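Local coordinates for malic enzyme (Entamoeba histolytica, PDB 3NV9), which probably catalyses the oxidative decarboxylation of malate to pyruvate with NAD or NADP as the electron acceptor, as malic enzymes do, at residues A[395-400]-A[408-413]; A[207-212]-A[320-325]; A[118-123]-A[361-366]. All coordinates share one frame; numbering follows the deposited sequence.

Interaction 1: A[395-400]-A[408-413]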
loop_
_atom_site.group_PDB
_atom_site.type_symbol
_atom_site.label_atom_id
_atom_site.label_comp_id
_atom_site.label_asym_id
_atom_site.label_seq_id
_atom_site.Cartn_x
_atom_site.Cartn_y
_atom_site.Cartn_z
ATOM N N GLU A 395 -19.830 18.841 22.131
ATOM C CA GLU A 395 -20.567 19.734 23.017
ATOM C C GLU A 395 -21.041 21.034 22.346
ATOM O O GLU A 395 -22.103 21.500 22.678
ATOM C CB GLU A 395 -19.742 20.067 24.247
ATOM C CG GLU A 395 -20.353 21.150 25.114
ATOM C CD GLU A 395 -19.542 21.413 26.360
ATOM O OE1 GLU A 395 -18.276 21.253 26.330
ATOM O OE2 GLU A 395 -20.175 21.769 27.384
ATOM N N LYS A 396 -20.256 21.610 21.430
ATOM C CA LYS A 396 -20.637 22.808 20.664
ATOM C C LYS A 396 -21.929 22.655 19.807
ATOM O O LYS A 396 -22.696 23.601 19.657
ATOM C CB LYS A 396 -19.530 23.133 19.666
ATOM C CG LYS A 396 -18.985 24.488 19.722
ATOM C CD LYS A 396 -17.663 24.486 20.543
ATOM C CE LYS A 396 -17.195 25.933 20.833
ATOM N NZ LYS A 396 -16.562 26.098 22.223
ATOM N N ARG A 397 -22.133 21.508 19.168
ATOM C CA ARG A 397 -23.391 21.325 18.437
ATOM C C ARG A 397 -24.455 20.637 19.287
ATOM O O ARG A 397 -25.472 20.229 18.753
ATOM C CB ARG A 397 -23.224 20.608 17.089
ATOM C CG ARG A 397 -22.404 19.302 17.125
ATOM C CD ARG A 397 -23.005 18.207 17.987
ATOM N NE ARG A 397 -22.615 16.852 17.548
ATOM C CZ ARG A 397 -22.642 15.758 18.315
ATOM N NH1 ARG A 397 -23.035 15.830 19.590
ATOM N NH2 ARG A 397 -22.277 14.581 17.794
ATOM N N GLY A 398 -24.216 20.499 20.597
ATOM C CA GLY A 398 -25.196 19.846 21.464
ATOM C C GLY A 398 -24.950 18.358 21.759
ATOM O O GLY A 398 -24.861 17.517 20.834
ATOM N N ILE A 399 -24.867 18.050 23.052
ATOM C CA ILE A 399 -24.780 16.675 23.561
ATOM C C ILE A 399 -25.971 16.336 24.479
ATOM O O ILE A 399 -26.650 17.233 24.998
ATOM C CB ILE A 399 -23.475 16.400 24.325
ATOM C CG1 ILE A 399 -23.279 17.478 25.422
ATOM C CG2 ILE A 399 -22.295 16.317 23.329
ATOM C CD1 ILE A 399 -22.191 17.140 26.460
ATOM N N ASN A 400 -26.229 15.037 24.631
ATOM C CA ASN A 400 -27.339 14.537 25.402
ATOM C C ASN A 400 -27.097 13.049 25.667
ATOM O O ASN A 400 -26.203 12.477 25.050
ATOM C CB ASN A 400 -28.678 14.858 24.728
ATOM C CG ASN A 400 -28.918 14.083 23.427
ATOM O OD1 ASN A 400 -28.946 14.676 22.351
ATOM N ND2 ASN A 400 -29.153 12.791 23.521
ATOM N N MET A 408 -18.677 9.651 12.956
ATOM C CA MET A 408 -17.942 9.531 11.713
ATOM C C MET A 408 -18.592 10.305 10.562
ATOM O O MET A 408 -17.937 10.598 9.543
ATOM C CB MET A 408 -17.753 8.065 11.290
ATOM C CG MET A 408 -16.983 7.235 12.279
ATOM S SD MET A 408 -16.570 5.666 11.489
ATOM C CE MET A 408 -18.124 4.739 11.735
ATOM N N ASP A 409 -19.849 10.681 10.746
ATOM C CA ASP A 409 -20.522 11.577 9.808
ATOM C C ASP A 409 -20.196 13.103 9.941
ATOM O O ASP A 409 -20.790 13.918 9.247
ATOM C CB ASP A 409 -22.021 11.419 10.013
ATOM C CG ASP A 409 -22.793 11.715 8.748
ATOM O OD1 ASP A 409 -22.255 11.447 7.642
ATOM O OD2 ASP A 409 -23.896 12.264 8.861
ATOM N N GLU A 410 -19.310 13.462 10.874
ATOM C CA GLU A 410 -19.005 14.886 11.188
ATOM C C GLU A 410 -17.515 15.222 10.868
ATOM O O GLU A 410 -16.675 15.301 11.729
ATOM C CB GLU A 410 -19.367 15.234 12.624
ATOM C CG GLU A 410 -20.896 15.144 12.953
ATOM C CD GLU A 410 -21.190 15.398 14.466
ATOM O OE1 GLU A 410 -20.750 14.587 15.322
ATOM O OE2 GLU A 410 -21.844 16.407 14.808
ATOM N N PRO A 411 -17.230 15.407 9.587
ATOM C CA PRO A 411 -15.894 15.534 9.081
ATOM C C PRO A 411 -15.120 16.702 9.669
ATOM O O PRO A 411 -13.887 16.676 9.617
ATOM C CB PRO A 411 -16.084 15.651 7.558
ATOM C CG PRO A 411 -17.452 16.213 7.353
ATOM C CD PRO A 411 -18.267 15.662 8.558
ATOM N N GLY A 412 -15.795 17.655 10.303
ATOM C CA GLY A 412 -15.084 18.817 10.886
ATOM C C GLY A 412 -14.359 18.409 12.154
ATOM O O GLY A 412 -13.415 19.081 12.597
ATOM N N ILE A 413 -14.796 17.312 12.786
ATOM C CA ILE A 413 -14.042 16.815 13.942
ATOM C C ILE A 413 -12.577 16.735 13.569
ATOM O O ILE A 413 -11.682 17.038 14.384
ATOM C CB ILE A 413 -14.496 15.343 14.340
ATOM C CG1 ILE A 413 -15.867 15.317 15.001
ATOM C CG2 ILE A 413 -13.508 14.669 15.283
ATOM C CD1 ILE A 413 -16.544 13.932 14.896
#
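A side-on, two-nitrogen salt bridge between Arg397 and Glu410 spans the loop that joins helix 380-396 to helix 413-428. Arg397 is the first residue to leave helical geometry at the end of the first helix; Glu410 opens the type I beta turn, 410-413, that leads into the second, its O accepting a 2.9 Å bond from Ile413 N. The contact is made by these two side chains, across a CA-CA distance of 10.6 Å between Arg397 and Glu410. Arg397 NE donates to Glu410 OE2 over 2.9 Å, nearly straight at 174° and onto the syn lone pair. Arg397 NH2 reaches Glu410 OE1, also at 2.9 Å, on the syn side but tilted out of the carboxylate plane. Guanidinium and carboxylate lie nearly coplanar, 25° apart. The arginine is folded at chi2 (62°), which turns its NE edge to the acid, while Glu410 runs out straight beyond CG. The third nitrogen, Arg397 NH1, turns back to Gly398 O at 2.8 Å, so all three nitrogens are engaged and the group is held against rotation. Within the same loop Arg397 NH2 also bonds Asn403 OD1 and Ile405 O, and Glu410 OE1 accepts from Thr407 N. At the surface of the NAD-binding domain, this is a loop between two helices, closed by a bidentate arginine-carboxylate salt bridge.

Interaction 2: A[207-212]-A[320-325]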
loop_
_atom_site.group_PDB
_atom_site.type_symbol
_atom_site.label_atom_id
_atom_site.label_comp_id
_atom_site.label_asym_id
_atom_site.label_seq_id
_atom_site.Cartn_x
_atom_site.Cartn_y
_atom_site.Cartn_z
ATOM N N LEU A 207 -15.691 12.396 29.130
ATOM C CA LEU A 207 -15.709 13.848 29.396
ATOM C C LEU A 207 -17.107 14.387 29.248
ATOM O O LEU A 207 -17.633 14.995 30.175
ATOM C CB LEU A 207 -14.733 14.605 28.478
ATOM C CG LEU A 207 -13.263 14.428 28.862
ATOM C CD1 LEU A 207 -12.396 15.135 27.874
ATOM C CD2 LEU A 207 -12.953 14.920 30.304
ATOM N N ASN A 208 -17.744 14.109 28.115
ATOM C CA ASN A 208 -19.121 14.580 27.895
ATOM C C ASN A 208 -20.202 13.913 28.736
ATOM O O ASN A 208 -21.110 14.591 29.252
ATOM C CB ASN A 208 -19.475 14.523 26.439
ATOM C CG ASN A 208 -18.813 15.621 25.692
ATOM O OD1 ASN A 208 -18.443 16.620 26.288
ATOM N ND2 ASN A 208 -18.631 15.456 24.397
ATOM N N ALA A 209 -20.089 12.590 28.878
ATOM C CA ALA A 209 -20.881 11.813 29.832
ATOM C C ALA A 209 -20.822 12.441 31.228
ATOM O O ALA A 209 -21.849 12.675 31.840
ATOM C CB ALA A 209 -20.422 10.332 29.835
ATOM N N LEU A 210 -19.631 12.754 31.716
ATOM C CA LEU A 210 -19.505 13.417 33.017
ATOM C C LEU A 210 -20.198 14.779 33.093
ATOM O O LEU A 210 -20.828 15.081 34.114
ATOM C CB LEU A 210 -18.056 13.512 33.484
ATOM C CG LEU A 210 -17.416 12.185 33.886
ATOM C CD1 LEU A 210 -16.022 12.481 34.245
ATOM C CD2 LEU A 210 -18.081 11.442 35.055
ATOM N N LYS A 211 -20.098 15.585 32.036
ATOM C CA LYS A 211 -20.825 16.854 31.993
ATOM C C LYS A 211 -22.317 16.604 32.088
ATOM O O LYS A 211 -23.006 17.267 32.847
ATOM C CB LYS A 211 -20.520 17.630 30.710
ATOM C CG LYS A 211 -19.316 18.533 30.849
ATOM C CD LYS A 211 -18.638 18.795 29.542
ATOM C CE LYS A 211 -17.284 19.509 29.750
ATOM N NZ LYS A 211 -17.513 20.972 29.862
ATOM N N LEU A 212 -22.815 15.655 31.308
ATOM C CA LEU A 212 -24.245 15.362 31.328
ATOM C C LEU A 212 -24.772 14.949 32.697
ATOM O O LEU A 212 -25.882 15.298 33.014
ATOM C CB LEU A 212 -24.622 14.300 30.289
ATOM C CG LEU A 212 -24.582 14.877 28.878
ATOM C CD1 LEU A 212 -24.365 13.825 27.756
ATOM C CD2 LEU A 212 -25.843 15.748 28.674
ATOM N N LYS A 320 -27.411 7.776 37.951
ATOM C CA LYS A 320 -27.130 7.999 36.519
ATOM C C LYS A 320 -25.878 7.235 36.004
ATOM O O LYS A 320 -24.831 7.821 35.614
ATOM C CB LYS A 320 -27.141 9.508 36.179
ATOM C CG LYS A 320 -28.539 10.189 36.291
ATOM C CD LYS A 320 -28.460 11.683 35.882
ATOM C CE LYS A 320 -29.815 12.363 35.821
ATOM N NZ LYS A 320 -30.559 12.516 37.120
ATOM N N PRO A 321 -25.963 5.903 36.026
ATOM C CA PRO A 321 -24.795 5.161 35.591
ATOM C C PRO A 321 -24.331 5.443 34.122
ATOM O O PRO A 321 -25.144 5.524 33.182
ATOM C CB PRO A 321 -25.235 3.710 35.723
ATOM C CG PRO A 321 -26.408 3.739 36.665
ATOM C CD PRO A 321 -27.066 5.031 36.436
ATOM N N ILE A 322 -23.025 5.593 33.969
ATOM C CA ILE A 322 -22.377 5.641 32.702
ATOM C C ILE A 322 -21.776 4.250 32.448
ATOM O O ILE A 322 -20.927 3.825 33.208
ATOM C CB ILE A 322 -21.261 6.655 32.747
ATOM C CG1 ILE A 322 -21.860 8.057 32.801
ATOM C CG2 ILE A 322 -20.336 6.517 31.554
ATOM C CD1 ILE A 322 -20.832 9.086 33.255
ATOM N N VAL A 323 -22.210 3.581 31.376
ATOM C CA VAL A 323 -21.715 2.245 31.042
ATOM C C VAL A 323 -21.144 2.194 29.625
ATOM O O VAL A 323 -21.882 2.408 28.690
ATOM C CB VAL A 323 -22.855 1.227 31.126
ATOM C CG1 VAL A 323 -22.391 -0.157 30.745
ATOM C CG2 VAL A 323 -23.553 1.265 32.575
ATOM N N PHE A 324 -19.838 1.914 29.467
ATOM C CA PHE A 324 -19.282 1.674 28.126
ATOM C C PHE A 324 -19.040 0.186 27.897
ATOM O O PHE A 324 -18.264 -0.431 28.592
ATOM C CB PHE A 324 -18.005 2.489 27.893
ATOM C CG PHE A 324 -18.205 3.999 27.935
ATOM C CD1 PHE A 324 -19.493 4.577 27.976
ATOM C CD2 PHE A 324 -17.093 4.853 27.869
ATOM C CE1 PHE A 324 -19.630 5.978 27.986
ATOM C CE2 PHE A 324 -17.226 6.247 27.880
ATOM C CZ PHE A 324 -18.495 6.813 27.963
ATOM N N CYS A 325 -19.723 -0.380 26.908
ATOM C CA CYS A 325 -19.575 -1.794 26.539
ATOM C C CYS A 325 -19.108 -1.859 25.085
ATOM O O CYS A 325 -19.929 -1.917 24.167
ATOM C CB CYS A 325 -20.926 -2.476 26.636
ATOM S SG CYS A 325 -21.462 -2.729 28.297
#
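Helix 193-213 packs on the Rossmann-type sheet of the NAD-binding domain, and its last turns, 207-212, meet strand 322-325 through apolar side chains. The two short segments run nearly antiparallel, at 156°, with axes 10.1 Å apart, a usual spacing for a helix laid on a sheet. In the loop before the strand, the Lys320 side chain touches Val213, at the end of the helix, and its charge makes a cation-pi contact with Tyr344. Pro321 then ties the backbone to strand 345-348 and the residue before it, through backbone bonds with Ile345 and Tyr344.

Ile322 is the main strand-side partner. Its backbone pairs with strand 297-300 through Leu298, and its CB points to the helix, where the CA atoms of Ile322 and Ala209 come within 7.0 Å. CG1 lies anti to the carbonyl carbon (chi1 -71°) and the chain continues extended (chi2 163°), which carries the delta methyl up to the helix surface. There Ile322 CG1 approaches Ala209 CB at 4.0 Å, and CG2 stands slightly farther from the same methyl. The small alanine lets the isoleucine come close to the helix backbone, with Ile322 CD1 3.9 Å from Ala209 C. Leu210 crosses Ile322 at about a right angle and adds its CD2 at 4.0 Å from Ile322 CD1.

Val323 bonds Ile345 through its backbone. Phe324 returns to the helix side, its ring touching Thr202, two turns earlier on the same helix, and Ala347 on the adjoining strand; Phe324 CZ lies 4.4 Å from Ala209 CB, an oblique approach. Ala209 CB thus meets two strand side chains, the nearer being Ile322 CD1 at 3.7 Å.

Interaction 3: A[118-123]-A[361-366]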
loop_
_atom_site.group_PDB
_atom_site.type_symbol
_atom_site.label_atom_id
_atom_site.label_comp_id
_atom_site.label_asym_id
_atom_site.label_seq_id
_atom_site.Cartn_x
_atom_site.Cartn_y
_atom_site.Cartn_z
ATOM N N GLU A 118 -8.403 -2.945 5.937
ATOM C CA GLU A 118 -8.897 -2.166 4.782
ATOM C C GLU A 118 -9.975 -1.106 5.164
ATOM O O GLU A 118 -10.009 -0.027 4.617
ATOM C CB GLU A 118 -9.378 -3.105 3.650
ATOM C CG GLU A 118 -9.327 -2.413 2.356
ATOM C CD GLU A 118 -9.772 -3.234 1.183
ATOM O OE1 GLU A 118 -10.003 -2.636 0.085
ATOM O OE2 GLU A 118 -9.912 -4.449 1.351
ATOM N N GLY A 119 -10.862 -1.435 6.104
ATOM C CA GLY A 119 -11.849 -0.475 6.601
ATOM C C GLY A 119 -11.142 0.656 7.317
ATOM O O GLY A 119 -11.524 1.802 7.165
ATOM N N LYS A 120 -10.094 0.344 8.079
ATOM C CA LYS A 120 -9.265 1.405 8.732
ATOM C C LYS A 120 -8.619 2.294 7.665
ATOM O O LYS A 120 -8.608 3.495 7.803
ATOM C CB LYS A 120 -8.112 0.840 9.623
ATOM C CG LYS A 120 -8.493 -0.085 10.779
ATOM C CD LYS A 120 -9.009 0.697 11.974
ATOM C CE LYS A 120 -9.253 -0.315 13.126
ATOM N NZ LYS A 120 -9.747 0.407 14.396
ATOM N N ALA A 121 -8.078 1.688 6.610
ATOM C CA ALA A 121 -7.403 2.480 5.613
ATOM C C ALA A 121 -8.450 3.338 4.926
ATOM O O ALA A 121 -8.144 4.473 4.601
ATOM C CB ALA A 121 -6.735 1.604 4.595
ATOM N N LEU A 122 -9.652 2.755 4.650
ATOM C CA LEU A 122 -10.747 3.473 3.982
ATOM C C LEU A 122 -11.071 4.733 4.831
ATOM O O LEU A 122 -11.168 5.867 4.297
ATOM C CB LEU A 122 -12.009 2.583 3.839
ATOM C CG LEU A 122 -13.323 3.334 3.498
ATOM C CD1 LEU A 122 -13.287 3.881 2.013
ATOM C CD2 LEU A 122 -14.642 2.533 3.720
ATOM N N LEU A 123 -11.152 4.535 6.150
ATOM C CA LEU A 123 -11.483 5.665 7.067
ATOM C C LEU A 123 -10.381 6.707 7.196
ATOM O O LEU A 123 -10.641 7.890 7.430
ATOM C CB LEU A 123 -11.837 5.166 8.463
ATOM C CG LEU A 123 -13.072 4.285 8.606
ATOM C CD1 LEU A 123 -13.214 3.745 10.078
ATOM C CD2 LEU A 123 -14.358 4.979 8.079
ATOM N N VAL A 361 -13.119 7.534 15.371
ATOM C CA VAL A 361 -13.435 8.909 15.648
ATOM C C VAL A 361 -12.259 9.696 16.341
ATOM O O VAL A 361 -12.400 10.874 16.725
ATOM C CB VAL A 361 -14.875 8.891 16.285
ATOM C CG1 VAL A 361 -14.930 9.222 17.685
ATOM C CG2 VAL A 361 -15.875 9.588 15.386
ATOM N N GLY A 362 -11.090 9.056 16.449
ATOM C CA GLY A 362 -9.880 9.672 17.019
ATOM C C GLY A 362 -8.651 9.418 16.156
ATOM O O GLY A 362 -7.881 10.331 15.883
ATOM N N PHE A 363 -8.485 8.212 15.627
ATOM C CA PHE A 363 -7.270 7.991 14.781
ATOM C C PHE A 363 -7.053 8.898 13.513
ATOM O O PHE A 363 -5.901 9.289 13.214
ATOM C CB PHE A 363 -7.007 6.494 14.516
ATOM C CG PHE A 363 -7.960 5.827 13.525
ATOM C CD1 PHE A 363 -8.792 4.805 13.938
ATOM C CD2 PHE A 363 -7.929 6.149 12.168
ATOM C CE1 PHE A 363 -9.631 4.155 13.051
ATOM C CE2 PHE A 363 -8.734 5.480 11.253
ATOM C CZ PHE A 363 -9.619 4.494 11.704
ATOM N N PRO A 364 -8.139 9.262 12.787
ATOM C CA PRO A 364 -7.886 10.071 11.574
ATOM C C PRO A 364 -7.250 11.407 11.934
ATOM O O PRO A 364 -6.317 11.880 11.238
ATOM C CB PRO A 364 -9.282 10.252 10.953
ATOM C CG PRO A 364 -10.052 9.069 11.473
ATOM C CD PRO A 364 -9.533 8.816 12.870
ATOM N N GLY A 365 -7.716 11.959 13.039
ATOM C CA GLY A 365 -7.262 13.263 13.542
ATOM C C GLY A 365 -5.902 13.152 14.202
ATOM O O GLY A 365 -5.027 13.950 13.929
ATOM N N ILE A 366 -5.705 12.146 15.050
ATOM C CA ILE A 366 -4.358 11.921 15.639
ATOM C C ILE A 366 -3.239 11.753 14.582
ATOM O O ILE A 366 -2.250 12.481 14.592
ATOM C CB ILE A 366 -4.389 10.775 16.687
ATOM C CG1 ILE A 366 -5.295 11.166 17.838
ATOM C CG2 ILE A 366 -2.995 10.444 17.250
ATOM C CD1 ILE A 366 -5.763 9.948 18.752
#
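The contact of Phe363 with Lys120 and Leu123 joins helix 114-128 of the N-terminal part of the enzyme to the first turn of helix 363-372 in the NAD-binding part. Apolar packing dominates. Phe363 carries its CG between the backbone N and the carbonyl carbon (chi1 74°), which directs the ring across to the other helix, where its outer end meets side chains one turn apart. Leu123 CB lies 4.0 Å from Phe363 CZ, and Leu123 CD1 is equally near that atom; the leucine crosses the phenylalanine at about a right angle. The aliphatic part of Lys120 closes on the neighbouring corner of the ring, with Lys120 CD 3.7 Å from Phe363 CE1, an oblique approach. A bend at chi2 (-79°) leads the lysine past the ring rather than straight off its helix. Pro364 CG also comes within 4.3 Å of the backbone Leu123 O, a looser van der Waals contact.

The polar interactions centre on the far end of the lysine. Lys120 NZ passes 4.0 Å from Phe363 CE1 and is hydrogen-bonded to Tyr65 OH of the second subunit, a residue whose side chain also packs on Phe363. Longer, weak ion pairs link the amine to Asp193 and Glu168, and a weak bond runs to a glycerol probably derived from the crystallisation liquor. Backbone bonding starts the second helix: Gly362, at its N-cap position, accepts from Ile366 N through its O at 3.0 Å. With Phe363 packed between the two helices, this is a buried helix-helix interface between the two domains of a malic enzyme.

Along the chain interaction 2 lies between the two segments of interaction 3, and interaction 1 follows both. Interactions 1 and 2 lie wholly in the NAD-binding domain, their centres 17 Å apart, and meet where Ile399 packs on Asn208 and Leu212 of helix 193-213. Interaction 3 bridges to the N-terminal domain; its centre is also 17 Å from that of interaction 1, which it touches through Met408 packing against Leu123 and Val361. Interactions 2 and 3 are 24 Å apart, with no direct contact. Through Ile399 and Met408 the 397-412 loop touches both helix 193-213 and the interdomain contact, and interactions 1 and 3 both border the second subunit.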